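Local atomic coordinates of titin (PDB entry 6H4L), a protein that forms part of the giant sarcomeric filament of muscle, here as an immunoglobulin-like domain of its M-band segment. Residues A[10-15]-A[29-34]; A[24-29]-A[66-71]; A[38-43]-A[62-67]; A[76-81]-A[93-98]. All blocks are in the same frame, centred on the assembly; numbering follows the deposited sequence.

How the contacts relate
Contacts 1, 2 and 4 pair neighbouring strands within a sheet and are partly buried, whereas contact 3 is buried near the centre of the chain and packs the two sheets of the immunoglobulin sandwich against each other. Strand 26-35 serves contacts 1 and 2, which share Ile29, pairing with 7-11 on one edge and with 63-68 on the other; contact 4 belongs to the other sheet. Contact 3 reuses 63-68 through Leu66. The paired contacts divide their chemistry by face: Arg10 with Gln33, Arg27 with Glu67 and Arg80 beside Tyr93 lie outside, while Leu30, Phe28, Leu66 and Tyr79 turn inward. Contact 3 has no hydrogen bond between its segments and is carried by apolar and CH-pi packing.

Contact 1: A[10-15]-A[29-34]; sequences RITLRM and ILNVQS
Arg10 and Gln33 meet twice, through their backbones and through their side chains. Their N-H and C=O groups exchange a reciprocal pair of hydrogen bonds, and Arg10 NE gives a further bond to Gln33 OE1 (2.7 Å, 168° at the hydrogen). That oxygen sits at the guanidinium edge and receives NE in its own carbonyl plane, although the amide and guanidinium planes are turned 75° apart. Beside it, Thr12 CG2 rests 3.4 Å from Gln33 CD. With Thr12 OG1 lodged between its backbone N and carbonyl carbon (chi1 65°), the hydroxyl oxygen is placed to accept Asn31 ND2 at 2.8 Å, nearly in the amide plane.

Backbone bonds then reveal a classic beta bulge: Thr12 and Leu13 both face Asn31, Thr12 N bonding to Asn31 O and Leu13 O accepting from Asn31 N. At this corner the chain leaves strand 7-11 and heads for the other sheet of the immunoglobulin I-set sandwich. Past the bulge, a water donates to Arg14 O and to Ile29 O, bridging the two chains where they part.

The contacts among Ile11, Leu30 and Met15 face the core. Leu30 spreads its two methyls, CD1 meeting Ile11 CD1 at 3.9 Å and CD2 meeting Met15 CG, and Met15 continues onto Trp42.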
loop_
_atom_site.group_PDB
_atom_site.type_symbol
_atom_site.label_atom_id
_atom_site.label_comp_id
_atom_site.label_asym_id
_atom_site.label_seq_id
_atom_site.Cartn_x
_atom_site.Cartn_y
_atom_site.Cartn_z
ATOM N N ARG A 10 1.634 -9.343 -10.147
ATOM C CA ARG A 10 2.730 -9.930 -9.392
ATOM C C ARG A 10 3.520 -8.794 -8.751
ATOM O O ARG A 10 3.841 -7.790 -9.397
ATOM C CB ARG A 10 3.624 -10.791 -10.282
ATOM C CG ARG A 10 4.078 -10.101 -11.527
ATOM C CD ARG A 10 4.589 -11.105 -12.577
ATOM N NE ARG A 10 5.063 -10.384 -13.750
ATOM C CZ ARG A 10 4.813 -10.726 -15.006
ATOM N NH1 ARG A 10 4.098 -11.811 -15.281
ATOM N NH2 ARG A 10 5.293 -9.977 -15.987
ATOM N N ILE A 11 3.809 -8.944 -7.468
ATOM C CA ILE A 11 4.505 -7.897 -6.742
ATOM C C ILE A 11 5.989 -8.200 -6.782
ATOM O O ILE A 11 6.425 -9.264 -6.336
ATOM C CB ILE A 11 3.973 -7.795 -5.309
ATOM C CG1 ILE A 11 2.496 -7.374 -5.353
ATOM C CG2 ILE A 11 4.830 -6.810 -4.476
ATOM C CD1 ILE A 11 1.778 -7.401 -4.023
ATOM N N THR A 12 6.753 -7.272 -7.350
ATOM C CA THR A 12 8.190 -7.465 -7.531
ATOM C C THR A 12 9.063 -6.725 -6.511
ATOM O O THR A 12 10.252 -7.023 -6.377
ATOM C CB THR A 12 8.643 -7.055 -8.943
ATOM O OG1 THR A 12 8.455 -5.644 -9.111
ATOM C CG2 THR A 12 7.866 -7.828 -10.013
ATOM N N LEU A 13 8.486 -5.741 -5.826
ATOM C CA LEU A 13 9.166 -5.049 -4.733
ATOM C C LEU A 13 8.154 -4.916 -3.613
ATOM O O LEU A 13 7.077 -4.338 -3.808
ATOM C CB LEU A 13 9.635 -3.646 -5.134
ATOM C CG LEU A 13 10.150 -2.846 -3.927
ATOM C CD1 LEU A 13 11.492 -3.399 -3.474
ATOM C CD2 LEU A 13 10.240 -1.364 -4.234
ATOM N N ARG A 14 8.489 -5.467 -2.454
ATOM C CA ARG A 14 7.526 -5.519 -1.365
ATOM C C ARG A 14 7.734 -4.386 -0.370
ATOM O O ARG A 14 8.837 -3.857 -0.235
ATOM C CB ARG A 14 7.599 -6.873 -0.659
ATOM C CG ARG A 14 7.187 -8.033 -1.577
ATOM C CD ARG A 14 6.678 -9.257 -0.822
ATOM N NE ARG A 14 6.063 -10.224 -1.738
ATOM C CZ ARG A 14 4.752 -10.361 -1.923
ATOM N NH1 ARG A 14 3.898 -9.607 -1.243
ATOM N NH2 ARG A 14 4.288 -11.264 -2.780
ATOM N N MET A 15 6.656 -4.017 0.318
ATOM C CA MET A 15 6.733 -3.006 1.365
ATOM C C MET A 15 7.680 -3.383 2.492
ATOM O O MET A 15 7.896 -4.563 2.777
ATOM C CB MET A 15 5.350 -2.756 1.947
ATOM C CG MET A 15 4.440 -1.948 1.045
ATOM S SD MET A 15 2.867 -1.650 1.887
ATOM C CE MET A 15 2.236 -3.291 1.632
ATOM N N ILE A 29 5.841 1.785 -0.025
ATOM C CA ILE A 29 5.957 1.747 -1.484
ATOM C C ILE A 29 6.118 0.300 -1.915
ATOM O O ILE A 29 6.855 -0.452 -1.292
ATOM C CB ILE A 29 7.162 2.574 -1.972
ATOM C CG1 ILE A 29 7.000 4.044 -1.574
ATOM C CG2 ILE A 29 7.296 2.478 -3.490
ATOM C CD1 ILE A 29 8.272 4.874 -1.720
ATOM N N LEU A 30 5.410 -0.091 -2.969
ATOM C CA LEU A 30 5.633 -1.412 -3.555
ATOM C C LEU A 30 5.547 -1.295 -5.062
ATOM O O LEU A 30 5.154 -0.267 -5.596
ATOM C CB LEU A 30 4.652 -2.455 -3.025
ATOM C CG LEU A 30 3.166 -2.342 -3.336
ATOM C CD1 LEU A 30 2.484 -3.692 -3.236
ATOM C CD2 LEU A 30 2.512 -1.382 -2.324
ATOM N N ASN A 31 5.982 -2.335 -5.766
ATOM C CA ASN A 31 5.879 -2.321 -7.208
ATOM C C ASN A 31 5.146 -3.559 -7.684
ATOM O O ASN A 31 5.474 -4.667 -7.257
ATOM C CB ASN A 31 7.268 -2.325 -7.836
ATOM C CG ASN A 31 7.220 -2.118 -9.326
ATOM O OD1 ASN A 31 7.045 -1.004 -9.809
ATOM N ND2 ASN A 31 7.371 -3.202 -10.066
ATOM N N VAL A 32 4.140 -3.352 -8.527
ATOM C CA VAL A 32 3.344 -4.464 -9.064
ATOM C C VAL A 32 3.444 -4.456 -10.585
ATOM O O VAL A 32 3.468 -3.394 -11.218
ATOM C CB VAL A 32 1.862 -4.370 -8.602
ATOM C CG1 VAL A 32 1.197 -3.114 -9.164
ATOM C CG2 VAL A 32 1.076 -5.644 -8.967
ATOM N N GLN A 33 3.523 -5.657 -11.174
ATOM C CA GLN A 33 3.455 -5.833 -12.612
ATOM C C GLN A 33 2.099 -6.452 -12.896
ATOM O O GLN A 33 1.763 -7.498 -12.340
ATOM C CB GLN A 33 4.561 -6.777 -13.083
ATOM C CG GLN A 33 5.974 -6.221 -12.857
ATOM C CD GLN A 33 7.069 -7.200 -13.264
ATOM O OE1 GLN A 33 6.829 -8.404 -13.406
ATOM N NE2 GLN A 33 8.289 -6.682 -13.447
ATOM N N SER A 34 1.301 -5.783 -13.715
ATOM C CA SER A 34 -0.083 -6.215 -13.930
ATOM C C SER A 34 -0.545 -5.803 -15.317
ATOM O O SER A 34 -0.306 -4.680 -15.739
ATOM C CB SER A 34 -0.992 -5.579 -12.856
ATOM O OG SER A 34 -2.340 -5.980 -12.982
HETATM O O HOH W 1 9.328 -1.040 -0.139
#

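Contact 2: A[24-29]-A[66-71]; sequences QNTRFI and LEILDC
Arg27 and Glu67 form a salt bridge on the outer face of the sheet, their extended side chains running alongside each other. Both NE and NH2 of the guanidinium, a side-on grip, converge on the single oxygen Glu67 OE2, NH2 at 3.0 Å and NE at 3.2 Å. The two nitrogens approach from the same face of the carboxylate and both sit out of its plane, NE further than NH2; that plane is only 25° from the guanidinium. The other oxygen, OE1, is bonded to His56, giving both carboxylate oxygens a partner, which would be expected to favour the charged form.

Backbone bonds carry the antiparallel pairing: Thr26 and Ile68 exchange N-H and C=O groups, as do Phe28 and Leu66. Beyond the last bridge the two chains stay joined. Asn25 turns its amide back across the gap (chi1 -48°), and OD1 takes the N-H of Asp70 at 2.9 Å, in the carbonyl plane. Cys71 N bonds to Gln24 O. Both bonds lie at the turn that carries Asp70, which with His72 binds the zinc ion.

On the inner face, Phe28 has Ile68 CD1 at its ring edge, 4.0 Å from CE2. Thr26 CG2 lies 3.8 Å from Cys71 SG, while its hydroxyl bonds to His18.

Strand 63-68 is flanked on its other side by strand 55-60, with Leu66 and Ile68 both touching Ile55, and across the sandwich Phe28 packs against Tyr79 and against Ala94 and Leu96 of strand 88-98.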
loop_
_atom_site.group_PDB
_atom_site.type_symbol
_atom_site.label_atom_id
_atom_site.label_comp_id
_atom_site.label_asym_id
_atom_site.label_seq_id
_atom_site.Cartn_x
_atom_site.Cartn_y
_atom_site.Cartn_z
ATOM N N GLN A 24 5.671 12.700 12.304
ATOM C CA GLN A 24 6.251 12.748 10.971
ATOM C C GLN A 24 5.314 12.086 9.971
ATOM O O GLN A 24 4.367 11.397 10.356
ATOM C CB GLN A 24 7.629 12.082 10.939
ATOM C CG GLN A 24 8.708 12.866 11.676
ATOM C CD GLN A 24 10.115 12.469 11.266
ATOM O OE1 GLN A 24 10.314 11.760 10.276
ATOM N NE2 GLN A 24 11.102 12.930 12.026
ATOM N N ASN A 25 5.577 12.313 8.690
ATOM C CA ASN A 25 4.850 11.635 7.622
ATOM C C ASN A 25 5.625 10.408 7.215
ATOM O O ASN A 25 6.834 10.339 7.393
ATOM C CB ASN A 25 4.711 12.545 6.404
ATOM C CG ASN A 25 4.225 13.932 6.767
ATOM O OD1 ASN A 25 3.311 14.089 7.572
ATOM N ND2 ASN A 25 4.843 14.949 6.173
ATOM N N THR A 26 4.938 9.431 6.652
ATOM C CA THR A 26 5.658 8.269 6.173
ATOM C C THR A 26 5.023 7.692 4.918
ATOM O O THR A 26 3.887 8.008 4.579
ATOM C CB THR A 26 5.770 7.199 7.273
ATOM O OG1 THR A 26 6.841 6.300 6.960
ATOM C CG2 THR A 26 4.462 6.444 7.433
ATOM N N ARG A 27 5.773 6.850 4.225
ATOM C CA ARG A 27 5.255 6.195 3.031
ATOM C C ARG A 27 5.561 4.718 3.059
ATOM O O ARG A 27 6.601 4.307 3.582
ATOM C CB ARG A 27 5.912 6.784 1.785
ATOM C CG ARG A 27 5.419 8.149 1.417
ATOM C CD ARG A 27 6.171 8.737 0.231
ATOM N NE ARG A 27 5.630 10.054 -0.088
ATOM C CZ ARG A 27 6.263 10.977 -0.803
ATOM N NH1 ARG A 27 7.482 10.733 -1.271
ATOM N NH2 ARG A 27 5.681 12.150 -1.037
ATOM N N PHE A 28 4.650 3.938 2.478
ATOM C CA PHE A 28 4.913 2.560 2.073
ATOM C C PHE A 28 4.928 2.545 0.554
ATOM O O PHE A 28 4.116 3.201 -0.086
ATOM C CB PHE A 28 3.821 1.619 2.573
ATOM C CG PHE A 28 3.878 1.340 4.065
ATOM C CD1 PHE A 28 4.750 0.388 4.566
ATOM C CD2 PHE A 28 3.043 2.005 4.943
ATOM C CE1 PHE A 28 4.801 0.112 5.924
ATOM C CE2 PHE A 28 3.094 1.741 6.314
ATOM C CZ PHE A 28 3.974 0.793 6.798
ATOM N N ILE A 29 5.841 1.785 -0.025
ATOM C CA ILE A 29 5.957 1.747 -1.484
ATOM C C ILE A 29 6.118 0.300 -1.915
ATOM O O ILE A 29 6.855 -0.452 -1.292
ATOM C CB ILE A 29 7.162 2.574 -1.972
ATOM C CG1 ILE A 29 7.000 4.044 -1.574
ATOM C CG2 ILE A 29 7.296 2.478 -3.490
ATOM C CD1 ILE A 29 8.272 4.874 -1.720
ATOM N N LEU A 66 1.600 4.517 -0.585
ATOM C CA LEU A 66 0.640 4.953 0.429
ATOM C C LEU A 66 1.359 5.971 1.280
ATOM O O LEU A 66 2.456 5.713 1.756
ATOM C CB LEU A 66 0.194 3.787 1.313
ATOM C CG LEU A 66 -0.660 4.190 2.537
ATOM C CD1 LEU A 66 -1.986 4.757 2.067
ATOM C CD2 LEU A 66 -0.894 2.993 3.472
ATOM N N GLU A 67 0.734 7.115 1.482
ATOM C CA GLU A 67 1.345 8.136 2.302
ATOM C C GLU A 67 0.426 8.402 3.488
ATOM O O GLU A 67 -0.774 8.590 3.308
ATOM C CB GLU A 67 1.552 9.390 1.473
ATOM C CG GLU A 67 2.099 10.566 2.255
ATOM C CD GLU A 67 2.300 11.762 1.354
ATOM O OE1 GLU A 67 1.289 12.355 0.922
ATOM O OE2 GLU A 67 3.466 12.077 1.046
ATOM N N ILE A 68 0.991 8.356 4.687
ATOM C CA ILE A 68 0.240 8.651 5.911
ATOM C C ILE A 68 0.882 9.872 6.542
ATOM O O ILE A 68 2.087 9.872 6.808
ATOM C CB ILE A 68 0.297 7.471 6.902
ATOM C CG1 ILE A 68 -0.171 6.175 6.228
ATOM C CG2 ILE A 68 -0.538 7.777 8.159
ATOM C CD1 ILE A 68 0.727 4.990 6.508
ATOM N N LEU A 69 0.090 10.919 6.764
ATOM C CA LEU A 69 0.614 12.177 7.262
ATOM C C LEU A 69 0.413 12.277 8.767
ATOM O O LEU A 69 -0.545 11.720 9.297
ATOM C CB LEU A 69 -0.107 13.348 6.599
ATOM C CG LEU A 69 -0.020 13.473 5.081
ATOM C CD1 LEU A 69 -0.625 14.807 4.664
ATOM C CD2 LEU A 69 1.422 13.374 4.633
ATOM N N ASP A 70 1.318 12.987 9.438
ATOM C CA ASP A 70 1.180 13.322 10.851
ATOM C C ASP A 70 0.895 12.111 11.740
ATOM O O ASP A 70 -0.086 12.084 12.478
ATOM C CB ASP A 70 0.085 14.358 11.019
ATOM C CG ASP A 70 -0.046 14.824 12.452
ATOM O OD1 ASP A 70 0.999 14.836 13.121
ATOM O OD2 ASP A 70 -1.185 15.099 12.856
ATOM N N CYS A 71 1.796 11.140 11.682
ATOM C CA CYS A 71 1.616 9.839 12.321
ATOM C C CYS A 71 1.529 9.856 13.837
ATOM O O CYS A 71 2.402 10.394 14.509
ATOM C CB CYS A 71 2.749 8.905 11.912
ATOM S SG CYS A 71 2.632 8.346 10.199
#

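Contact 3: A[38-43]-A[62-67]; sequences AEVKWY and GVLTLE
Trp42 and Leu66 come together through backbone and first torsions: the indole is set beside its own backbone N, and the backbone points Leu66 CB at the ring, while a chi1 of 172°, with CG anti to the backbone N, carries the branch along until CD2 also reaches it. The result is the buried tryptophan packing that characterises the core of immunoglobulin domains, with strand 39-44 of one sheet facing strand 63-68 of the other. The strand axes run 9.7 Å apart at closest approach and 29° from parallel, a spacing too wide for backbone pairing; the segments meet through apolar side chains, and no hydrogen bond joins them.

The leucine and the indole run antiparallel past one another. CB stands over the six-membered ring, 3.6 Å from its centroid and 7° off the normal, in a CH-pi contact. On the benzene side of the indole, CZ2 lies 4.2 Å from Leu64 CB.

Two residues earlier on each strand, the methyls of Val40 and Leu64 meet end on, with Val40 CG2 4.0 Å from Leu64 CD2. Leu30 touches both Trp42 and Leu64, and Tyr57 also meets the indole. Beyond CB, the Leu66 branch ends with CD2 only 3.7 Å from Trp42 CE3.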
loop_
_atom_site.group_PDB
_atom_site.type_symbol
_atom_site.label_atom_id
_atom_site.label_comp_id
_atom_site.label_asym_id
_atom_site.label_seq_id
_atom_site.Cartn_x
_atom_site.Cartn_y
_atom_site.Cartn_z
ATOM N N ALA A 38 -3.830 -3.056 -12.527
ATOM C CA ALA A 38 -4.504 -3.545 -11.337
ATOM C C ALA A 38 -5.371 -2.473 -10.706
ATOM O O ALA A 38 -5.020 -1.293 -10.705
ATOM C CB ALA A 38 -3.474 -4.021 -10.316
ATOM N N GLU A 39 -6.501 -2.911 -10.173
ATOM C CA GLU A 39 -7.271 -2.111 -9.225
ATOM C C GLU A 39 -6.600 -2.330 -7.882
ATOM O O GLU A 39 -6.289 -3.473 -7.523
ATOM C CB GLU A 39 -8.713 -2.602 -9.156
ATOM C CG GLU A 39 -9.513 -2.404 -10.427
ATOM C CD GLU A 39 -9.778 -0.943 -10.742
ATOM O OE1 GLU A 39 -9.955 -0.148 -9.794
ATOM O OE2 GLU A 39 -9.796 -0.590 -11.940
ATOM N N VAL A 40 -6.357 -1.249 -7.145
ATOM C CA VAL A 40 -5.619 -1.350 -5.895
ATOM C C VAL A 40 -6.504 -0.891 -4.744
ATOM O O VAL A 40 -7.171 0.153 -4.834
ATOM C CB VAL A 40 -4.329 -0.493 -5.943
ATOM C CG1 VAL A 40 -3.548 -0.633 -4.663
ATOM C CG2 VAL A 40 -3.455 -0.938 -7.136
ATOM N N LYS A 41 -6.540 -1.694 -3.685
ATOM C CA LYS A 41 -7.192 -1.278 -2.443
ATOM C C LYS A 41 -6.195 -1.348 -1.298
ATOM O O LYS A 41 -5.341 -2.231 -1.269
ATOM C CB LYS A 41 -8.407 -2.161 -2.144
ATOM C CG LYS A 41 -9.520 -2.020 -3.163
ATOM C CD LYS A 41 -10.737 -2.833 -2.743
ATOM C CE LYS A 41 -11.862 -2.718 -3.762
ATOM N NZ LYS A 41 -12.262 -1.301 -3.964
ATOM N N TRP A 42 -6.317 -0.416 -0.350
ATOM C CA TRP A 42 -5.411 -0.372 0.785
ATOM C C TRP A 42 -6.187 -0.579 2.067
ATOM O O TRP A 42 -7.322 -0.132 2.172
ATOM C CB TRP A 42 -4.725 0.989 0.847
ATOM C CG TRP A 42 -3.610 1.176 -0.161
ATOM C CD1 TRP A 42 -3.706 1.742 -1.397
ATOM C CD2 TRP A 42 -2.233 0.839 0.027
ATOM N NE1 TRP A 42 -2.463 1.758 -2.009
ATOM C CE2 TRP A 42 -1.546 1.210 -1.149
ATOM C CE3 TRP A 42 -1.511 0.258 1.075
ATOM C CZ2 TRP A 42 -0.162 1.033 -1.289
ATOM C CZ3 TRP A 42 -0.153 0.077 0.929
ATOM C CH2 TRP A 42 0.504 0.447 -0.248
ATOM N N TYR A 43 -5.565 -1.253 3.029
ATOM C CA TYR A 43 -6.211 -1.563 4.304
ATOM C C TYR A 43 -5.292 -1.244 5.468
ATOM O O TYR A 43 -4.073 -1.361 5.363
ATOM C CB TYR A 43 -6.583 -3.053 4.357
ATOM C CG TYR A 43 -7.511 -3.487 3.256
ATOM C CD1 TYR A 43 -8.874 -3.623 3.479
ATOM C CD2 TYR A 43 -7.019 -3.769 1.982
ATOM C CE1 TYR A 43 -9.730 -4.015 2.461
ATOM C CE2 TYR A 43 -7.869 -4.159 0.963
ATOM C CZ TYR A 43 -9.216 -4.285 1.209
ATOM O OH TYR A 43 -10.063 -4.675 0.194
ATOM N N GLY A 62 2.405 1.105 -11.939
ATOM C CA GLY A 62 2.715 -0.060 -11.127
ATOM C C GLY A 62 3.506 0.245 -9.861
ATOM O O GLY A 62 3.631 -0.607 -8.986
ATOM N N VAL A 63 4.047 1.453 -9.767
ATOM C CA VAL A 63 4.656 1.867 -8.502
ATOM C C VAL A 63 3.526 2.374 -7.609
ATOM O O VAL A 63 2.871 3.356 -7.958
ATOM C CB VAL A 63 5.692 2.976 -8.698
ATOM C CG1 VAL A 63 6.279 3.392 -7.347
ATOM C CG2 VAL A 63 6.810 2.518 -9.637
ATOM N N LEU A 64 3.294 1.694 -6.484
ATOM C CA LEU A 64 2.168 1.989 -5.597
ATOM C C LEU A 64 2.728 2.656 -4.358
ATOM O O LEU A 64 3.661 2.128 -3.765
ATOM C CB LEU A 64 1.472 0.698 -5.176
ATOM C CG LEU A 64 1.128 -0.242 -6.331
ATOM C CD1 LEU A 64 0.361 -1.420 -5.748
ATOM C CD2 LEU A 64 0.313 0.495 -7.374
ATOM N N THR A 65 2.166 3.798 -3.960
ATOM C CA THR A 65 2.648 4.499 -2.764
ATOM C C THR A 65 1.458 4.814 -1.877
ATOM O O THR A 65 0.427 5.290 -2.368
ATOM C CB THR A 65 3.379 5.818 -3.122
ATOM O OG1 THR A 65 4.435 5.544 -4.064
ATOM C CG2 THR A 65 3.974 6.491 -1.876
ATOM N N LEU A 66 1.600 4.517 -0.585
ATOM C CA LEU A 66 0.640 4.953 0.429
ATOM C C LEU A 66 1.359 5.971 1.280
ATOM O O LEU A 66 2.456 5.713 1.756
ATOM C CB LEU A 66 0.194 3.787 1.313
ATOM C CG LEU A 66 -0.660 4.190 2.537
ATOM C CD1 LEU A 66 -1.986 4.757 2.067
ATOM C CD2 LEU A 66 -0.894 2.993 3.472
ATOM N N GLU A 67 0.734 7.115 1.482
ATOM C CA GLU A 67 1.345 8.136 2.302
ATOM C C GLU A 67 0.426 8.402 3.488
ATOM O O GLU A 67 -0.774 8.590 3.308
ATOM C CB GLU A 67 1.552 9.390 1.473
ATOM C CG GLU A 67 2.099 10.566 2.255
ATOM C CD GLU A 67 2.300 11.762 1.354
ATOM O OE1 GLU A 67 1.289 12.355 0.922
ATOM O OE2 GLU A 67 3.466 12.077 1.046
#

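Contact 4: A[76-81]-A[93-98]; sequences SGTYRA and YATLDV
Arg80 and Tyr93 touch on the outer face of the sheet, where NH2 of the guanidinium comes within 3.6 Å of Tyr93 CD2. The flat groups are inclined by 36°, and Tyr93 CB sits over the centre of the guanidinium. A bend at chi3 (-65°) folds the arginine back over its neighbour, and NH1 is bonded to Ser91 OG. Thr78 CG2 abuts Tyr93 CB on the same face, at 4.0 Å.

On the inner face, Tyr79 CE2 meets Leu96 CB at 3.8 Å, the ring approached obliquely. Backbone bonds fix the register beneath these side chains: Gly77 and Leu96 form one hydrogen-bonded pair, Tyr79 and Ala94 the next. Together they build the hairpin of strands 77-85 and 88-98, the F-G hairpin of the immunoglobulin fold. Where strand 77-85 begins, a side chain joins the pairing: Ser76 OG accepts the N-H of Val98 at 3.1 Å and lies 3.4 Å from Val98 CG2.

A second shell places these groups. The Tyr79 hydroxyl is bonded to Asp75 O, four residues earlier, consistent with the tyrosine corner of Greek-key immunoglobulin domains, and its ring stacks with His44 and meets Phe28 from the opposing sheet. Ser76 OG is also bonded to Thr73 O.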
loop_
_atom_site.group_PDB
_atom_site.type_symbol
_atom_site.label_atom_id
_atom_site.label_comp_id
_atom_site.label_asym_id
_atom_site.label_seq_id
_atom_site.Cartn_x
_atom_site.Cartn_y
_atom_site.Cartn_z
ATOM N N SER A 76 -0.237 3.121 13.946
ATOM C CA SER A 76 0.583 1.918 13.951
ATOM C C SER A 76 -0.262 0.724 13.537
ATOM O O SER A 76 -1.487 0.752 13.642
ATOM C CB SER A 76 1.161 1.670 15.348
ATOM O OG SER A 76 1.916 2.778 15.802
ATOM N N GLY A 77 0.397 -0.329 13.069
ATOM C CA GLY A 77 -0.304 -1.558 12.766
ATOM C C GLY A 77 0.045 -2.080 11.395
ATOM O O GLY A 77 1.078 -1.717 10.821
ATOM N N THR A 78 -0.832 -2.922 10.859
ATOM C CA THR A 78 -0.592 -3.580 9.582
ATOM C C THR A 78 -1.242 -2.824 8.439
ATOM O O THR A 78 -2.441 -2.537 8.479
ATOM C CB THR A 78 -1.145 -5.022 9.607
ATOM O OG1 THR A 78 -0.540 -5.745 10.689
ATOM C CG2 THR A 78 -0.871 -5.732 8.288
ATOM N N TYR A 79 -0.449 -2.508 7.414
ATOM C CA TYR A 79 -0.972 -1.895 6.202
ATOM C C TYR A 79 -0.847 -2.902 5.093
ATOM O O TYR A 79 0.203 -3.526 4.946
ATOM C CB TYR A 79 -0.219 -0.606 5.859
ATOM C CG TYR A 79 -0.590 0.511 6.810
ATOM C CD1 TYR A 79 -1.635 1.381 6.516
ATOM C CD2 TYR A 79 0.081 0.665 8.009
ATOM C CE1 TYR A 79 -1.999 2.390 7.402
ATOM C CE2 TYR A 79 -0.277 1.676 8.904
ATOM C CZ TYR A 79 -1.311 2.531 8.581
ATOM O OH TYR A 79 -1.676 3.536 9.451
ATOM N N ARG A 80 -1.926 -3.063 4.332
ATOM C CA ARG A 80 -1.953 -4.054 3.262
ATOM C C ARG A 80 -2.426 -3.435 1.951
ATOM O O ARG A 80 -3.393 -2.668 1.933
ATOM C CB ARG A 80 -2.886 -5.209 3.659
ATOM C CG ARG A 80 -3.120 -6.228 2.543
ATOM C CD ARG A 80 -4.135 -7.290 2.947
ATOM N NE ARG A 80 -3.684 -8.129 4.052
ATOM C CZ ARG A 80 -3.050 -9.288 3.896
ATOM N NH1 ARG A 80 -2.761 -9.730 2.676
ATOM N NH2 ARG A 80 -2.695 -10.001 4.959
ATOM N N ALA A 81 -1.750 -3.784 0.853
ATOM C CA ALA A 81 -2.212 -3.440 -0.485
ATOM C C ALA A 81 -2.737 -4.706 -1.129
ATOM O O ALA A 81 -2.128 -5.765 -0.982
ATOM C CB ALA A 81 -1.075 -2.866 -1.326
ATOM N N TYR A 93 1.801 -6.919 2.687
ATOM C CA TYR A 93 1.508 -6.194 3.917
ATOM C C TYR A 93 2.789 -5.925 4.683
ATOM O O TYR A 93 3.789 -6.614 4.499
ATOM C CB TYR A 93 0.517 -6.968 4.784
ATOM C CG TYR A 93 1.045 -8.283 5.308
ATOM C CD1 TYR A 93 1.742 -8.349 6.506
ATOM C CD2 TYR A 93 0.843 -9.460 4.602
ATOM C CE1 TYR A 93 2.226 -9.553 6.989
ATOM C CE2 TYR A 93 1.322 -10.672 5.079
ATOM C CZ TYR A 93 2.015 -10.711 6.269
ATOM O OH TYR A 93 2.496 -11.909 6.748
ATOM N N ALA A 94 2.745 -4.915 5.544
ATOM C CA ALA A 94 3.886 -4.543 6.361
ATOM C C ALA A 94 3.369 -3.814 7.588
ATOM O O ALA A 94 2.211 -3.401 7.639
ATOM C CB ALA A 94 4.849 -3.647 5.567
ATOM N N THR A 95 4.243 -3.648 8.572
ATOM C CA THR A 95 3.852 -3.015 9.821
ATOM C C THR A 95 4.426 -1.617 9.954
ATOM O O THR A 95 5.553 -1.350 9.541
ATOM C CB THR A 95 4.307 -3.842 11.033
ATOM O OG1 THR A 95 5.737 -3.932 11.042
ATOM C CG2 THR A 95 3.707 -5.234 10.986
ATOM N N LEU A 96 3.633 -0.724 10.531
ATOM C CA LEU A 96 4.122 0.587 10.932
ATOM C C LEU A 96 4.219 0.649 12.448
ATOM O O LEU A 96 3.280 0.281 13.155
ATOM C CB LEU A 96 3.177 1.684 10.451
ATOM C CG LEU A 96 3.694 3.103 10.705
ATOM C CD1 LEU A 96 4.988 3.362 9.936
ATOM C CD2 LEU A 96 2.630 4.135 10.362
ATOM N N ASP A 97 5.359 1.112 12.947
ATOM C CA ASP A 97 5.505 1.387 14.369
ATOM C C ASP A 97 5.796 2.860 14.559
ATOM O O ASP A 97 6.876 3.339 14.220
ATOM C CB ASP A 97 6.619 0.539 14.982
ATOM C CG ASP A 97 6.209 -0.909 15.173
ATOM O OD1 ASP A 97 5.072 -1.153 15.634
ATOM O OD2 ASP A 97 7.020 -1.803 14.855
ATOM N N VAL A 98 4.817 3.581 15.093
ATOM C CA VAL A 98 4.998 4.994 15.395
ATOM C C VAL A 98 5.610 5.140 16.786
ATOM O O VAL A 98 5.005 4.759 17.787
ATOM C CB VAL A 98 3.667 5.764 15.292
ATOM C CG1 VAL A 98 3.907 7.260 15.410
ATOM C CG2 VAL A 98 2.978 5.442 13.976
HETATM O O HOH W 2 3.209 1.996 18.475
#